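Local atomic coordinates of phage-related protein (Bordetella bronchiseptica RB50, PDB entry 3BJQ), a protein that probably serves as a major capsid protein, many copies of which assemble into the shell of a phage head. Residues A89-E94 against W287-S292; H141-V146 against A304-E309; R56-K61 against I173-N178. All coordinates share one frame; numbering follows the deposited sequence.

Contact 1: residues A89-E94 against W287-S292; sequences AKVPRE and WIYGVS
Ala-89 pairs with Tyr-289, and Val-91 with Trp-287, as hydrogen-bonded pairs of an antiparallel ladder whose strand axes run at 166° and approach to 4.7 Å; Lys-90 and Ile-288 form the non-hydrogen-bonded pair between them. Four backbone bonds join the strands. The straightest runs from Val-91 N to Trp-287 O (2.8 Å, 172° at the hydrogen), while Trp-287 N returns to Val-91 O at 3.0 Å. Between the rungs, the CA of Ile-288 makes a CA-H...O contact with Ala-89 O at 3.3 Å.

On one face of the sheet, Ala-89 CB rests on Tyr-289 CB at 4.0 Å and also meets Val-291 CG2. Beside them the CG2 methyl of Val-91 reaches the edge of the Tyr-289 ring, 3.9 Å from CE1. With chi1 at 172°, CG1 of Val-91 lies opposite the backbone N and CG2 beside it, on the side of the tyrosine. On the other face, Lys-90 and Ile-288 lie side by side, CG against CD1 at 4.0 Å, before the lysine chain bends away toward Asp-72 of the second subunit, to which NZ forms a salt bridge.

Helix 105-131 covers the Ala-89 and Tyr-289 face through Ser-111 and Val-115. Trp-287 hydrogen-bonds Ala-99 O through NE1 and meets the ring of Trp-280, and strand 274-281 pairs with the far side of strand 286-299.

Contact 2: residues H141-V146 against A304-E309; sequences HKVKLV and AGYLIE
The ring of Tyr-306 lies with one face against the peptide joining His-141 to Lys-142: His-141 C sits 3.6 Å above the ring plane, offset toward the rim, with Lys-142 N beside it. Ile-308 CG1 is at the edge of the same ring. The His-141 ring is used at its edge instead, ND1 giving a 2.6 Å bond to Gly-305 O that is nearly straight (170° at the hydrogen) and lies exactly in the imidazole plane. Both rings sit near the start of a parallel strand pair at the edge of the mixed six-stranded sheet of an alpha/beta domain: 142-144 is the outermost strand and 305-309 the next inward.

Three further rungs follow His-141 O, which accepts from Leu-307 N: Val-143 N to Leu-307 O, Glu-309 N to Val-143 O, and Leu-145 N to Glu-309 O. Alongside one another, Val-143 CG1 and Ile-308 CG2 meet at 3.8 Å, and Leu-145 CD1 presses on the same Ile-308 methyl at 3.6 Å. This apolar face turns toward helix 158-173, where Ala-165 and Ala-168 touch Tyr-306 and Ser-172 hydrogen-bonds His-141 NE2.

Across the sheet, the extended aliphatic chain of Lys-144 passes Glu-309, CD lying 3.7 Å from OE2, without its NZ closing a salt bridge. That same OE2 receives a 2.7 Å bond from a water, which donates a second, weak one to Val-143 O.

Contact 3: residues R56-K61 against I173-N178; sequences RLYNTK and IGMEPN
Tyr-58 and Asn-59 leave the end of helix 52-58 with different first torsions, and both side chains reach Met-175, a selenomethionine. The Tyr-58 ring swings opposite its backbone N (chi1 -172°), whereas the Asn-59 amide stays beside its own N (chi1 -65°), which carries ND2 toward the turn at Ile-173 and Gly-174.

There ND2 gives a weak, long hydrogen bond of 3.5 Å to Ile-173 O, at the end of helix 158-173, and lies 3.7 Å from the selenium of Met-175. Gly-174, with positive phi, breaks that helix and turns the chain into Met-175. The selenium then approaches the tyrosine ring from its rim: it is 4.2 Å from CE2 and 5.4 Å from the ring centroid, 87° off the normal, with the two side chains at about a right angle. The helix end on the other side is reinforced within its own segment by Thr-60 OG1, which donates to Arg-56 O at 2.6 Å.

The strongest polar partners of both groups lie elsewhere. Tyr-58 OH bonds Glu-260, while Arg-117 of the fourth subunit hydrogen-bonds Asn-59 OD1 and makes a cation-pi contact with Tyr-58. A tetraethylene glycol, probably from the crystallisation liquor, also sits close to Asn-59. Between the C-terminal ends of two helices, beside a subunit interface, the selenium at the tyrosine rim makes an edge-on Met-aromatic contact, here in its selenium form.

From the N terminus the chain first meets 56-61, then 89-94 and 141-146; their partners 173-178, 287-292 and 304-309 follow in the same order. Contact 3 closes the first long loop, contact 1 the second and contact 2 the third, and each pair of loops crosses, none lying within another. Contact 1 is remote, its centre about 44 Å from that of contact 2 and 47 Å from that of contact 3, and ties strand 87-92 to strand 286-299. Contacts 2 and 3 touch where Ala-304 CB meets Ile-173 CD1 at 3.7 Å, joining the six-stranded sheet, helix 158-173 and helix 52-58.

Contact 1: residues A89-E94 against W287-S292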
ATOM      1  N   ALA E  89       6.939 -34.911  -8.643  1.00 34.25           N
ATOM      2  CA  ALA E  89       7.673 -34.589  -7.432  1.00 31.05           C
ATOM      3  C   ALA E  89       6.948 -35.234  -6.243  1.00 31.84           C
ATOM      4  O   ALA E  89       5.727 -35.319  -6.240  1.00 32.45           O
ATOM      5  CB  ALA E  89       7.723 -33.097  -7.270  1.00 27.95           C
ATOM      6  N   LYS E  90       7.692 -35.620  -5.216  1.00 31.33           N
ATOM      7  CA  LYS E  90       7.158 -36.398  -4.104  1.00 34.87           C
ATOM      8  C   LYS E  90       7.683 -35.864  -2.790  1.00 33.26           C
ATOM      9  O   LYS E  90       8.880 -35.654  -2.642  1.00 30.21           O
ATOM     10  CB  LYS E  90       7.603 -37.860  -4.287  1.00 33.58           C
ATOM     11  CG  LYS E  90       7.243 -38.828  -3.222  1.00 44.08           C
ATOM     12  CD  LYS E  90       7.487 -40.285  -3.684  1.00 40.96           C
ATOM     13  CE  LYS E  90       8.949 -40.543  -4.064  1.00 49.36           C
ATOM     14  NZ  LYS E  90       9.884 -40.203  -2.936  1.00 47.08           N
ATOM     15  N   VAL E  91       6.770 -35.621  -1.855  1.00 33.00           N
ATOM     16  CA  VAL E  91       7.147 -35.271  -0.500  1.00 32.83           C
ATOM     17  C   VAL E  91       6.696 -36.396   0.400  1.00 33.36           C
ATOM     18  O   VAL E  91       5.499 -36.528   0.662  1.00 36.90           O
ATOM     19  CB  VAL E  91       6.531 -33.918  -0.034  1.00 31.15           C
ATOM     20  CG1 VAL E  91       6.810 -33.717   1.435  1.00 28.31           C
ATOM     21  CG2 VAL E  91       7.105 -32.781  -0.812  1.00 29.65           C
ATOM     22  N   PRO E  92       7.644 -37.227   0.872  1.00 34.69           N
ATOM     23  CA  PRO E  92       7.289 -38.346   1.716  1.00 35.22           C
ATOM     24  C   PRO E  92       6.829 -37.900   3.098  1.00 36.19           C
ATOM     25  O   PRO E  92       7.309 -36.887   3.626  1.00 34.32           O
ATOM     26  CB  PRO E  92       8.598 -39.164   1.804  1.00 34.82           C
ATOM     27  CG  PRO E  92       9.665 -38.284   1.477  1.00 35.34           C
ATOM     28  CD  PRO E  92       9.100 -37.143   0.658  1.00 35.49           C
ATOM     29  N   ARG E  93       5.927 -38.668   3.697  1.00 37.13           N
ATOM     30  CA  ARG E  93       5.382 -38.280   4.997  1.00 38.17           C
ATOM     31  C   ARG E  93       6.441 -38.245   6.108  1.00 38.15           C
ATOM     32  O   ARG E  93       6.291 -37.472   7.057  1.00 35.64           O
ATOM     33  CB  ARG E  93       4.233 -39.188   5.412  1.00 36.39           C
ATOM     34  CG  ARG E  93       4.635 -40.598   5.547  1.00 41.42           C
ATOM     35  CD  ARG E  93       3.572 -41.391   6.160  1.00 45.08           C
ATOM     36  NE  ARG E  93       3.998 -42.768   6.287  1.00 49.78           N
ATOM     37  CZ  ARG E  93       3.291 -43.702   6.902  1.00 54.42           C
ATOM     38  NH1 ARG E  93       2.116 -43.393   7.439  1.00 59.79           N
ATOM     39  NH2 ARG E  93       3.755 -44.938   6.984  1.00 52.75           N
ATOM     40  N   GLU E  94       7.510 -39.038   5.963  1.00 38.67           N
ATOM     41  CA  GLU E  94       8.545 -39.140   6.986  1.00 38.81           C
ATOM     42  C   GLU E  94       9.294 -37.829   7.152  1.00 37.79           C
ATOM     43  O   GLU E  94       9.901 -37.610   8.183  1.00 35.78           O
ATOM     44  CB  GLU E  94       9.481 -40.354   6.799  1.00 42.25           C
ATOM     45  CG  GLU E  94       9.566 -41.004   5.412  1.00 49.45           C
ATOM     46  CD  GLU E  94       8.309 -41.792   5.009  1.00 55.58           C
ATOM     47  OE1 GLU E  94       7.844 -42.671   5.781  1.00 60.85           O
ATOM     48  OE2 GLU E  94       7.795 -41.530   3.900  1.00 53.97           O
ATOM     49  N   TRP E 287       2.848 -36.911  -0.645  1.00 34.20           N
ATOM     50  CA  TRP E 287       2.139 -35.892  -1.407  1.00 33.63           C
ATOM     51  C   TRP E 287       2.861 -35.760  -2.739  1.00 33.09           C
ATOM     52  O   TRP E 287       4.072 -35.679  -2.757  1.00 32.69           O
ATOM     53  CB  TRP E 287       2.126 -34.539  -0.696  1.00 34.60           C
ATOM     54  CG  TRP E 287       1.231 -34.527   0.462  1.00 34.19           C
ATOM     55  CD1 TRP E 287       1.560 -34.850   1.741  1.00 35.93           C
ATOM     56  CD2 TRP E 287      -0.158 -34.182   0.475  1.00 35.45           C
ATOM     57  NE1 TRP E 287       0.462 -34.719   2.557  1.00 34.16           N
ATOM     58  CE2 TRP E 287      -0.603 -34.299   1.809  1.00 34.64           C
ATOM     59  CE3 TRP E 287      -1.063 -33.752  -0.502  1.00 38.47           C
ATOM     60  CZ2 TRP E 287      -1.917 -34.048   2.183  1.00 37.05           C
ATOM     61  CZ3 TRP E 287      -2.367 -33.471  -0.123  1.00 38.33           C
ATOM     62  CH2 TRP E 287      -2.789 -33.640   1.209  1.00 38.40           C
ATOM     63  N   ILE E 288       2.096 -35.712  -3.832  1.00 33.13           N
ATOM     64  CA  ILE E 288       2.629 -35.760  -5.189  1.00 32.91           C
ATOM     65  C   ILE E 288       2.298 -34.491  -5.979  1.00 32.90           C
ATOM     66  O   ILE E 288       1.127 -34.134  -6.132  1.00 34.00           O
ATOM     67  CB  ILE E 288       2.034 -36.973  -5.975  1.00 34.90           C
ATOM     68  CG1 ILE E 288       2.289 -38.274  -5.231  1.00 34.61           C
ATOM     69  CG2 ILE E 288       2.612 -37.093  -7.381  1.00 33.00           C
ATOM     70  CD1 ILE E 288       3.718 -38.610  -5.082  1.00 34.93           C
ATOM     71  N   TYR E 289       3.330 -33.825  -6.491  1.00 32.81           N
ATOM     72  CA  TYR E 289       3.155 -32.644  -7.359  1.00 32.43           C
ATOM     73  C   TYR E 289       3.540 -32.993  -8.781  1.00 32.43           C
ATOM     74  O   TYR E 289       4.698 -33.322  -9.052  1.00 33.34           O
ATOM     75  CB  TYR E 289       4.026 -31.481  -6.936  1.00 30.39           C
ATOM     76  CG  TYR E 289       3.893 -31.038  -5.518  1.00 31.25           C
ATOM     77  CD1 TYR E 289       4.480 -31.768  -4.495  1.00 32.38           C
ATOM     78  CD2 TYR E 289       3.268 -29.832  -5.198  1.00 35.04           C
ATOM     79  CE1 TYR E 289       4.401 -31.361  -3.192  1.00 34.49           C
ATOM     80  CE2 TYR E 289       3.210 -29.401  -3.890  1.00 35.74           C
ATOM     81  CZ  TYR E 289       3.783 -30.178  -2.888  1.00 31.72           C
ATOM     82  OH  TYR E 289       3.723 -29.786  -1.574  1.00 33.02           O
ATOM     83  N   GLY E 290       2.584 -32.883  -9.691  1.00 32.18           N
ATOM     84  CA  GLY E 290       2.845 -33.090 -11.089  1.00 31.86           C
ATOM     85  C   GLY E 290       3.653 -31.903 -11.570  1.00 32.24           C
ATOM     86  O   GLY E 290       3.305 -30.762 -11.285  1.00 32.07           O
ATOM     87  N   VAL E 291       4.739 -32.182 -12.273  1.00 32.81           N
ATOM     88  CA  VAL E 291       5.634 -31.141 -12.804  1.00 32.28           C
ATOM     89  C   VAL E 291       5.776 -31.355 -14.327  1.00 33.47           C
ATOM     90  O   VAL E 291       6.098 -32.450 -14.797  1.00 33.89           O
ATOM     91  CB  VAL E 291       7.011 -31.201 -12.158  1.00 30.08           C
ATOM     92  CG1 VAL E 291       7.893 -30.055 -12.695  1.00 29.92           C
ATOM     93  CG2 VAL E 291       6.871 -31.139 -10.648  1.00 25.26           C
ATOM     94  N   SER E 292       5.512 -30.300 -15.080  1.00 32.99           N
ATOM     95  CA  SER E 292       5.540 -30.343 -16.523  1.00 34.92           C
ATOM     96  C   SER E 292       6.507 -29.302 -17.053  1.00 34.01           C
ATOM     97  O   SER E 292       6.422 -28.159 -16.676  1.00 33.00           O
ATOM     98  CB  SER E 292       4.127 -30.068 -17.043  1.00 34.83           C
ATOM     99  OG  SER E 292       3.303 -31.225 -16.903  1.00 43.39           O
TER

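Contact 2: residues H141-V146 against A304-E309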
ATOM      1  N   HIS E 141      31.141 -25.845 -42.651  1.00 38.96           N
ATOM      2  CA  HIS E 141      30.768 -25.538 -41.249  1.00 37.39           C
ATOM      3  C   HIS E 141      31.168 -26.609 -40.248  1.00 37.03           C
ATOM      4  O   HIS E 141      30.646 -26.659 -39.136  1.00 36.00           O
ATOM      5  CB  HIS E 141      29.270 -25.218 -41.167  1.00 36.89           C
ATOM      6  CG  HIS E 141      28.961 -23.830 -41.621  1.00 33.87           C
ATOM      7  ND1 HIS E 141      28.607 -22.826 -40.748  1.00 37.29           N
ATOM      8  CD2 HIS E 141      29.072 -23.249 -42.835  1.00 37.41           C
ATOM      9  CE1 HIS E 141      28.468 -21.695 -41.415  1.00 38.58           C
ATOM     10  NE2 HIS E 141      28.749 -21.922 -42.682  1.00 35.13           N
ATOM     11  N   LYS E 142      32.146 -27.436 -40.620  1.00 37.81           N
ATOM     12  CA  LYS E 142      32.675 -28.425 -39.694  1.00 36.13           C
ATOM     13  C   LYS E 142      34.069 -28.872 -40.086  1.00 38.39           C
ATOM     14  O   LYS E 142      34.457 -28.760 -41.263  1.00 37.25           O
ATOM     15  CB  LYS E 142      31.746 -29.627 -39.611  1.00 35.26           C
ATOM     16  CG  LYS E 142      31.485 -30.278 -40.952  1.00 38.18           C
ATOM     17  CD  LYS E 142      30.688 -31.593 -40.809  1.00 38.61           C
ATOM     18  CE  LYS E 142      30.301 -32.107 -42.180  1.00 39.09           C
ATOM     19  NZ  LYS E 142      29.247 -33.138 -42.140  1.00 36.80           N
ATOM     20  N   VAL E 143      34.816 -29.355 -39.085  1.00 37.86           N
ATOM     21  CA  VAL E 143      36.112 -29.985 -39.290  1.00 39.53           C
ATOM     22  C   VAL E 143      36.228 -31.125 -38.286  1.00 40.33           C
ATOM     23  O   VAL E 143      35.519 -31.156 -37.280  1.00 39.35           O
ATOM     24  CB  VAL E 143      37.274 -28.967 -39.129  1.00 39.67           C
ATOM     25  CG1 VAL E 143      37.554 -28.679 -37.670  1.00 38.19           C
ATOM     26  CG2 VAL E 143      38.520 -29.466 -39.813  1.00 46.97           C
ATOM     27  N   LYS E 144      37.072 -32.094 -38.601  1.00 40.55           N
ATOM     28  CA  LYS E 144      37.342 -33.213 -37.727  1.00 41.62           C
ATOM     29  C   LYS E 144      38.844 -33.291 -37.583  1.00 42.12           C
ATOM     30  O   LYS E 144      39.542 -33.585 -38.540  1.00 41.48           O
ATOM     31  CB  LYS E 144      36.812 -34.498 -38.335  1.00 43.25           C
ATOM     32  CG  LYS E 144      36.768 -35.643 -37.374  1.00 45.30           C
ATOM     33  CD  LYS E 144      36.024 -36.798 -37.978  1.00 51.37           C
ATOM     34  CE  LYS E 144      35.971 -37.956 -37.017  1.00 57.46           C
ATOM     35  NZ  LYS E 144      35.242 -39.096 -37.613  1.00 62.23           N
ATOM     36  N   LEU E 145      39.335 -33.004 -36.379  1.00 41.38           N
ATOM     37  CA  LEU E 145      40.758 -32.904 -36.144  1.00 39.87           C
ATOM     38  C   LEU E 145      41.308 -34.290 -35.929  1.00 40.97           C
ATOM     39  O   LEU E 145      40.778 -35.034 -35.133  1.00 39.54           O
ATOM     40  CB  LEU E 145      41.022 -31.981 -34.953  1.00 38.31           C
ATOM     41  CG  LEU E 145      40.485 -30.548 -35.113  1.00 34.64           C
ATOM     42  CD1 LEU E 145      40.892 -29.714 -33.914  1.00 30.87           C
ATOM     43  CD2 LEU E 145      40.949 -29.903 -36.428  1.00 33.17           C
ATOM     44  N   VAL E 146      42.368 -34.616 -36.669  1.00 43.28           N
ATOM     45  CA  VAL E 146      43.011 -35.927 -36.650  1.00 44.31           C
ATOM     46  C   VAL E 146      44.483 -35.775 -36.265  1.00 44.48           C
ATOM     47  O   VAL E 146      45.144 -34.795 -36.646  1.00 43.65           O
ATOM     48  CB  VAL E 146      42.938 -36.577 -38.050  1.00 46.49           C
ATOM     49  CG1 VAL E 146      43.731 -37.874 -38.093  1.00 46.86           C
ATOM     50  CG2 VAL E 146      41.496 -36.810 -38.462  1.00 43.26           C
ATOM     51  N   ALA E 304      24.722 -20.501 -38.771  1.00 33.84           N
ATOM     52  CA  ALA E 304      25.166 -19.731 -37.617  1.00 32.67           C
ATOM     53  C   ALA E 304      25.977 -20.599 -36.638  1.00 31.96           C
ATOM     54  O   ALA E 304      26.335 -20.120 -35.573  1.00 30.92           O
ATOM     55  CB  ALA E 304      23.990 -19.074 -36.904  1.00 27.31           C
ATOM     56  N   GLY E 305      26.265 -21.847 -37.026  1.00 32.75           N
ATOM     57  CA  GLY E 305      27.024 -22.785 -36.212  1.00 31.76           C
ATOM     58  C   GLY E 305      28.213 -23.389 -36.939  1.00 33.49           C
ATOM     59  O   GLY E 305      28.289 -23.393 -38.181  1.00 35.75           O
ATOM     60  N   TYR E 306      29.156 -23.897 -36.157  1.00 31.66           N
ATOM     61  CA  TYR E 306      30.360 -24.510 -36.690  1.00 32.59           C
ATOM     62  C   TYR E 306      30.873 -25.574 -35.713  1.00 31.02           C
ATOM     63  O   TYR E 306      31.086 -25.278 -34.547  1.00 31.00           O
ATOM     64  CB  TYR E 306      31.413 -23.429 -36.912  1.00 32.93           C
ATOM     65  CG  TYR E 306      32.636 -23.890 -37.692  1.00 35.17           C
ATOM     66  CD1 TYR E 306      33.666 -24.579 -37.058  1.00 34.52           C
ATOM     67  CD2 TYR E 306      32.767 -23.612 -39.045  1.00 31.41           C
ATOM     68  CE1 TYR E 306      34.771 -24.996 -37.750  1.00 36.38           C
ATOM     69  CE2 TYR E 306      33.876 -24.015 -39.753  1.00 35.55           C
ATOM     70  CZ  TYR E 306      34.882 -24.709 -39.098  1.00 36.34           C
ATOM     71  OH  TYR E 306      35.998 -25.127 -39.770  1.00 35.16           O
ATOM     72  N   LEU E 307      31.080 -26.793 -36.195  1.00 30.23           N
ATOM     73  CA  LEU E 307      31.550 -27.881 -35.356  1.00 31.56           C
ATOM     74  C   LEU E 307      33.014 -28.277 -35.622  1.00 33.48           C
ATOM     75  O   LEU E 307      33.403 -28.542 -36.772  1.00 31.41           O
ATOM     76  CB  LEU E 307      30.654 -29.083 -35.577  1.00 33.49           C
ATOM     77  CG  LEU E 307      30.960 -30.364 -34.799  1.00 31.53           C
ATOM     78  CD1 LEU E 307      30.834 -30.166 -33.271  1.00 27.27           C
ATOM     79  CD2 LEU E 307      30.051 -31.441 -35.338  1.00 27.40           C
ATOM     80  N   ILE E 308      33.805 -28.334 -34.548  1.00 34.09           N
ATOM     81  CA  ILE E 308      35.198 -28.791 -34.595  1.00 33.60           C
ATOM     82  C   ILE E 308      35.250 -30.090 -33.796  1.00 34.75           C
ATOM     83  O   ILE E 308      35.403 -30.064 -32.583  1.00 33.83           O
ATOM     84  CB  ILE E 308      36.159 -27.764 -33.948  1.00 33.34           C
ATOM     85  CG1 ILE E 308      36.109 -26.428 -34.678  1.00 33.46           C
ATOM     86  CG2 ILE E 308      37.608 -28.284 -33.935  1.00 35.08           C
ATOM     87  CD1 ILE E 308      36.899 -25.328 -33.973  1.00 31.52           C
ATOM     88  N   GLU E 309      35.139 -31.228 -34.480  1.00 34.82           N
ATOM     89  CA  GLU E 309      35.134 -32.517 -33.794  1.00 36.50           C
ATOM     90  C   GLU E 309      36.526 -32.960 -33.330  1.00 37.16           C
ATOM     91  O   GLU E 309      37.522 -32.744 -34.020  1.00 36.97           O
ATOM     92  CB  GLU E 309      34.625 -33.633 -34.701  1.00 35.52           C
ATOM     93  CG  GLU E 309      33.241 -33.532 -35.237  1.00 39.16           C
ATOM     94  CD  GLU E 309      32.865 -34.809 -35.990  1.00 41.76           C
ATOM     95  OE1 GLU E 309      32.519 -35.806 -35.312  1.00 44.81           O
ATOM     96  OE2 GLU E 309      32.938 -34.812 -37.246  1.00 43.07           O
TER
HETATM   97  O   HOH W   1      33.333 -32.507 -38.499  1.00 44.04           O

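Contact 3: residues R56-K61 against I173-N178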
ATOM      1  N   ARG E  56      20.359 -13.012 -44.463  1.00 37.81           N
ATOM      2  CA  ARG E  56      20.570 -11.848 -45.312  1.00 39.37           C
ATOM      3  C   ARG E  56      19.435 -10.832 -45.107  1.00 39.90           C
ATOM      4  O   ARG E  56      19.691  -9.640 -44.947  1.00 40.79           O
ATOM      5  CB  ARG E  56      20.633 -12.237 -46.780  1.00 40.88           C
ATOM      6  CG  ARG E  56      20.995 -11.050 -47.634  1.00 43.76           C
ATOM      7  CD  ARG E  56      21.340 -11.435 -49.029  1.00 45.02           C
ATOM      8  NE  ARG E  56      22.008 -10.325 -49.698  1.00 48.17           N
ATOM      9  CZ  ARG E  56      23.272  -9.963 -49.478  1.00 53.01           C
ATOM     10  NH1 ARG E  56      24.034 -10.622 -48.601  1.00 55.82           N
ATOM     11  NH2 ARG E  56      23.781  -8.940 -50.148  1.00 55.71           N
ATOM     12  N   LEU E  57      18.199 -11.318 -45.150  1.00 38.30           N
ATOM     13  CA  LEU E  57      17.000 -10.483 -44.941  1.00 39.69           C
ATOM     14  C   LEU E  57      17.001  -9.827 -43.553  1.00 37.56           C
ATOM     15  O   LEU E  57      16.667  -8.657 -43.407  1.00 38.46           O
ATOM     16  CB  LEU E  57      15.724 -11.332 -45.075  1.00 38.99           C
ATOM     17  CG  LEU E  57      14.509 -10.594 -45.636  1.00 45.57           C
ATOM     18  CD1 LEU E  57      14.687 -10.415 -47.132  1.00 45.80           C
ATOM     19  CD2 LEU E  57      13.197 -11.321 -45.354  1.00 44.06           C
ATOM     20  N   TYR E  58      17.400 -10.596 -42.552  1.00 34.46           N
ATOM     21  CA  TYR E  58      17.494 -10.128 -41.185  1.00 35.48           C
ATOM     22  C   TYR E  58      18.396  -8.907 -41.075  1.00 36.11           C
ATOM     23  O   TYR E  58      18.083  -7.996 -40.325  1.00 36.72           O
ATOM     24  CB  TYR E  58      18.022 -11.247 -40.294  1.00 34.16           C
ATOM     25  CG  TYR E  58      18.011 -11.013 -38.795  1.00 34.00           C
ATOM     26  CD1 TYR E  58      16.821 -10.830 -38.089  1.00 33.02           C
ATOM     27  CD2 TYR E  58      19.184 -11.069 -38.071  1.00 32.15           C
ATOM     28  CE1 TYR E  58      16.828 -10.659 -36.701  1.00 33.56           C
ATOM     29  CE2 TYR E  58      19.205 -10.915 -36.680  1.00 32.04           C
ATOM     30  CZ  TYR E  58      18.039 -10.699 -36.005  1.00 35.91           C
ATOM     31  OH  TYR E  58      18.101 -10.562 -34.634  1.00 36.17           O
ATOM     32  N   ASN E  59      19.494  -8.886 -41.831  1.00 37.97           N
ATOM     33  CA  ASN E  59      20.429  -7.756 -41.821  1.00 38.83           C
ATOM     34  C   ASN E  59      20.412  -6.920 -43.104  1.00 39.85           C
ATOM     35  O   ASN E  59      21.418  -6.396 -43.538  1.00 40.92           O
ATOM     36  CB  ASN E  59      21.826  -8.256 -41.472  1.00 38.98           C
ATOM     37  CG  ASN E  59      21.902  -8.822 -40.065  1.00 39.26           C
ATOM     38  OD1 ASN E  59      21.419  -8.213 -39.115  1.00 34.91           O
ATOM     39  ND2 ASN E  59      22.518  -9.975 -39.928  1.00 37.43           N
ATOM     40  N   THR E  60      19.246  -6.797 -43.700  1.00 42.55           N
ATOM     41  CA  THR E  60      19.039  -5.924 -44.830  1.00 44.25           C
ATOM     42  C   THR E  60      18.357  -4.672 -44.313  1.00 45.94           C
ATOM     43  O   THR E  60      17.376  -4.756 -43.585  1.00 45.39           O
ATOM     44  CB  THR E  60      18.135  -6.591 -45.867  1.00 45.01           C
ATOM     45  OG1 THR E  60      18.849  -7.670 -46.467  1.00 42.17           O
ATOM     46  CG2 THR E  60      17.732  -5.590 -46.936  1.00 43.79           C
ATOM     47  N   LYS E  61      18.866  -3.509 -44.687  1.00 48.73           N
ATOM     48  CA  LYS E  61      18.258  -2.266 -44.239  1.00 49.38           C
ATOM     49  C   LYS E  61      16.880  -2.164 -44.873  1.00 50.22           C
ATOM     50  O   LYS E  61      16.691  -2.457 -46.043  1.00 49.99           O
ATOM     51  CB  LYS E  61      19.103  -1.041 -44.607  1.00 49.93           C
ATOM     52  CG  LYS E  61      18.553   0.280 -44.067  1.00 44.40           C
ATOM     53  CD  LYS E  61      19.029   1.453 -44.870  1.00 47.39           C
ATOM     54  CE  LYS E  61      18.619   2.784 -44.228  1.00 52.04           C
ATOM     55  NZ  LYS E  61      19.482   3.916 -44.710  1.00 44.71           N
ATOM     56  N   ILE E 173      26.399 -15.377 -42.404  1.00 40.63           N
ATOM     57  CA  ILE E 173      25.255 -14.693 -41.812  1.00 38.84           C
ATOM     58  C   ILE E 173      25.465 -13.212 -41.553  1.00 39.02           C
ATOM     59  O   ILE E 173      24.523 -12.504 -41.216  1.00 38.87           O
ATOM     60  CB  ILE E 173      24.791 -15.412 -40.511  1.00 37.04           C
ATOM     61  CG1 ILE E 173      25.805 -15.269 -39.373  1.00 35.93           C
ATOM     62  CG2 ILE E 173      24.539 -16.889 -40.785  1.00 35.09           C
ATOM     63  CD1 ILE E 173      25.300 -15.834 -38.013  1.00 34.56           C
ATOM     64  N   GLY E 174      26.684 -12.724 -41.741  1.00 41.31           N
ATOM     65  CA  GLY E 174      26.953 -11.275 -41.582  1.00 42.96           C
ATOM     66  C   GLY E 174      26.970 -10.755 -40.153  1.00 44.83           C
ATOM     67  O   GLY E 174      26.745  -9.545 -39.881  1.00 44.12           O
HETATM   68  N   MSE E 175      27.223 -11.686 -39.233  1.00 44.34           N
HETATM   69  CA  MSE E 175      27.409 -11.384 -37.825  1.00 43.15           C
HETATM   70  C   MSE E 175      28.494 -12.281 -37.284  1.00 42.96           C
HETATM   71  O   MSE E 175      28.671 -13.409 -37.756  1.00 42.53           O
HETATM   72  CB  MSE E 175      26.132 -11.620 -37.008  1.00 43.06           C
HETATM   73  CG  MSE E 175      25.048 -10.658 -37.337  1.00 45.40           C
HETATM   74 SE   MSE E 175      23.379 -11.040 -36.527  0.75 41.75          SE
HETATM   75  CE  MSE E 175      23.082 -12.637 -37.225  1.00 25.78           C
ATOM     76  N   GLU E 176      29.209 -11.769 -36.283  1.00 44.55           N
ATOM     77  CA  GLU E 176      30.252 -12.538 -35.598  1.00 44.51           C
ATOM     78  C   GLU E 176      29.576 -13.561 -34.709  1.00 41.74           C
ATOM     79  O   GLU E 176      28.547 -13.249 -34.089  1.00 41.47           O
ATOM     80  CB  GLU E 176      31.127 -11.625 -34.715  1.00 44.74           C
ATOM     81  CG  GLU E 176      31.943 -10.565 -35.488  1.00 51.68           C
ATOM     82  CD  GLU E 176      33.071 -11.152 -36.369  1.00 56.05           C
ATOM     83  OE1 GLU E 176      33.793 -12.081 -35.925  1.00 60.05           O
ATOM     84  OE2 GLU E 176      33.230 -10.669 -37.511  1.00 57.88           O
ATOM     85  N   PRO E 177      30.131 -14.786 -34.645  1.00 39.67           N
ATOM     86  CA  PRO E 177      29.611 -15.713 -33.645  1.00 37.99           C
ATOM     87  C   PRO E 177      29.893 -15.142 -32.261  1.00 36.10           C
ATOM     88  O   PRO E 177      30.893 -14.454 -32.082  1.00 35.34           O
ATOM     89  CB  PRO E 177      30.407 -16.994 -33.896  1.00 36.65           C
ATOM     90  CG  PRO E 177      31.603 -16.590 -34.615  1.00 40.91           C
ATOM     91  CD  PRO E 177      31.231 -15.379 -35.423  1.00 39.11           C
ATOM     92  N   ASN E 178      28.998 -15.389 -31.309  1.00 34.58           N
ATOM     93  CA  ASN E 178      29.140 -14.848 -29.960  1.00 33.39           C
ATOM     94  C   ASN E 178      29.169 -15.896 -28.853  1.00 33.64           C
ATOM     95  O   ASN E 178      29.213 -15.544 -27.665  1.00 33.21           O
ATOM     96  CB  ASN E 178      28.032 -13.821 -29.690  1.00 35.37           C
ATOM     97  CG  ASN E 178      26.657 -14.395 -29.874  1.00 28.86           C
ATOM     98  OD1 ASN E 178      26.505 -15.569 -30.209  1.00 35.19           O
ATOM     99  ND2 ASN E 178      25.645 -13.576 -29.649  1.00 32.98           N
TER